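Local coordinates for protein O-methyltransferase (Bacillus halodurans, PDB 2GPY) that probably transfers a methyl group from S-adenosylmethionine to a hydroxyl of a still unidentified substrate, at residues B[27-32]-B[91-96]. Numbering follows the deposited sequence.
With ZN (zinc ion), chain I.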
# COMPACT_ATOMS: atom_id res chain seq x y z
N GLU B 27 2.14 9.57 -23.61
CA GLU B 27 2.38 8.12 -23.64
C GLU B 27 2.81 7.64 -25.02
O GLU B 27 3.79 6.90 -25.12
CB GLU B 27 1.14 7.34 -23.21
CG GLU B 27 0.75 7.64 -21.77
CD GLU B 27 -0.65 7.20 -21.48
OE1 GLU B 27 -1.38 6.85 -22.44
OE2 GLU B 27 -1.04 7.21 -20.30
N ARG B 28 2.07 8.05 -26.05
CA ARG B 28 2.43 7.68 -27.43
C ARG B 28 3.78 8.27 -27.81
O ARG B 28 4.57 7.62 -28.50
CB ARG B 28 1.35 8.12 -28.42
CG ARG B 28 0.09 7.24 -28.41
CD ARG B 28 -0.81 7.56 -29.62
NE ARG B 28 -1.17 8.98 -29.66
CZ ARG B 28 -2.15 9.54 -28.94
NH1 ARG B 28 -2.90 8.81 -28.12
NH2 ARG B 28 -2.37 10.85 -29.04
N GLU B 29 4.05 9.49 -27.34
CA GLU B 29 5.33 10.14 -27.58
C GLU B 29 6.53 9.42 -26.95
O GLU B 29 7.60 9.29 -27.57
CB GLU B 29 5.30 11.56 -27.02
CG GLU B 29 6.51 12.36 -27.43
CD GLU B 29 6.82 13.51 -26.50
OE1 GLU B 29 5.92 14.31 -26.15
OE2 GLU B 29 7.99 13.62 -26.12
N ALA B 30 6.37 9.00 -25.70
CA ALA B 30 7.39 8.23 -25.01
C ALA B 30 7.69 6.97 -25.80
O ALA B 30 8.87 6.62 -25.98
CB ALA B 30 6.92 7.88 -23.60
N HIS B 31 6.63 6.29 -26.26
CA HIS B 31 6.78 5.06 -27.06
C HIS B 31 7.48 5.32 -28.39
O HIS B 31 8.48 4.67 -28.69
CB HIS B 31 5.45 4.32 -27.26
CG HIS B 31 5.52 3.20 -28.27
ND1 HIS B 31 5.01 3.32 -29.54
CD2 HIS B 31 6.07 1.96 -28.20
CE1 HIS B 31 5.24 2.20 -30.22
NE2 HIS B 31 5.89 1.37 -29.42
N GLU B 32 6.97 6.27 -29.17
CA GLU B 32 7.55 6.58 -30.48
C GLU B 32 9.00 7.07 -30.39
O GLU B 32 9.80 6.81 -31.30
CB GLU B 32 6.69 7.59 -31.25
CG GLU B 32 6.71 9.00 -30.67
CD GLU B 32 6.58 10.11 -31.70
OE1 GLU B 32 6.30 9.82 -32.87
OE2 GLU B 32 6.78 11.29 -31.32
N TYR B 91 14.80 17.01 -19.50
CA TYR B 91 14.44 18.01 -18.48
C TYR B 91 13.64 19.18 -19.10
O TYR B 91 12.62 19.60 -18.55
CB TYR B 91 15.68 18.52 -17.74
CG TYR B 91 15.45 19.83 -17.02
CD1 TYR B 91 14.83 19.87 -15.77
CD2 TYR B 91 15.83 21.03 -17.62
CE1 TYR B 91 14.59 21.11 -15.12
CE2 TYR B 91 15.60 22.25 -17.00
CZ TYR B 91 14.98 22.28 -15.75
OH TYR B 91 14.79 23.52 -15.17
N GLU B 92 14.12 19.71 -20.23
CA GLU B 92 13.48 20.84 -20.92
C GLU B 92 12.10 20.44 -21.41
O GLU B 92 11.15 21.22 -21.32
CB GLU B 92 14.35 21.35 -22.08
CG GLU B 92 15.67 22.00 -21.62
CD GLU B 92 15.49 23.31 -20.84
OE1 GLU B 92 14.35 23.81 -20.70
OE2 GLU B 92 16.52 23.88 -20.38
N GLU B 93 11.97 19.21 -21.89
CA GLU B 93 10.65 18.76 -22.33
C GLU B 93 9.69 18.58 -21.16
O GLU B 93 8.51 18.97 -21.23
CB GLU B 93 10.76 17.44 -23.10
CG GLU B 93 9.38 17.07 -23.69
CD GLU B 93 9.38 15.81 -24.54
OE1 GLU B 93 10.46 15.38 -25.03
OE2 GLU B 93 8.26 15.24 -24.73
N ALA B 94 10.17 17.94 -20.10
CA ALA B 94 9.39 17.76 -18.89
C ALA B 94 8.92 19.09 -18.35
O ALA B 94 7.80 19.22 -17.91
CB ALA B 94 10.25 17.03 -17.83
N HIS B 95 9.78 20.11 -18.40
CA HIS B 95 9.43 21.42 -17.87
C HIS B 95 8.25 22.02 -18.66
O HIS B 95 7.35 22.62 -18.08
CB HIS B 95 10.67 22.31 -17.91
CG HIS B 95 10.60 23.48 -16.98
ND1 HIS B 95 10.38 24.77 -17.43
CD2 HIS B 95 10.75 23.56 -15.64
CE1 HIS B 95 10.40 25.59 -16.40
NE2 HIS B 95 10.62 24.89 -15.30
N LYS B 96 8.27 21.85 -19.98
CA LYS B 96 7.16 22.29 -20.83
C LYS B 96 5.86 21.52 -20.57
O LYS B 96 4.77 22.12 -20.51
CB LYS B 96 7.54 22.19 -22.32
CG LYS B 96 8.67 23.14 -22.71
CD LYS B 96 9.07 22.95 -24.15
CE LYS B 96 10.12 23.99 -24.58
NZ LYS B 96 11.45 23.49 -24.25
ZN ZN I . 6.73 -0.63 -29.72
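The carboxylates of Glu-29 and Glu-93 approach from opposite directions and lie nearly coplanar, their planes 20° apart. Two helices of a Rossmann-like methyltransferase fold are bridged in this way: helix 21-32, in the N-terminal part of the chain, and helix 88-100, which follows strand 80-85 of the central sheet. The bridge is a zinc site. Glu-29 OE1 and Glu-93 OE2, 2.9 Å apart, both bind one zinc ion, and His-97, one turn beyond Glu-93, adds its NE2 to the same metal. Both glutamates also touch Ile-65, in the loop after strand 57-61.

Each acid reaches the metal by full extension. In Glu-93, CG lies anti to the backbone N (chi1 -174°) and CD continues the zigzag (chi2 177°), carrying the carboxylate straight out from its helix; Glu-29 is similarly stretched. The backbones therefore stay well separated, and the contact, at the protein surface, buries just 82 Å² in all. Two like charges brought together in this way would be expected to repel; the cation shared by Glu-29 OE1 and Glu-93 OE2 probably offsets much of that cost. The modelled approach of the two OE2 atoms is too short to be trusted, leaving the exact placement of the two carboxylates doubtful.

Also on helix 21-32, Glu-27 pairs with Arg-19 in a salt bridge and with Tyr-67 in a hydrogen bond. His-31 points away from Glu-93 and binds a second zinc ion, its NE2 lying 2.2 Å from the metal while CD2 and CE1 sit almost equally far from it, at 3.1 and 3.2 Å.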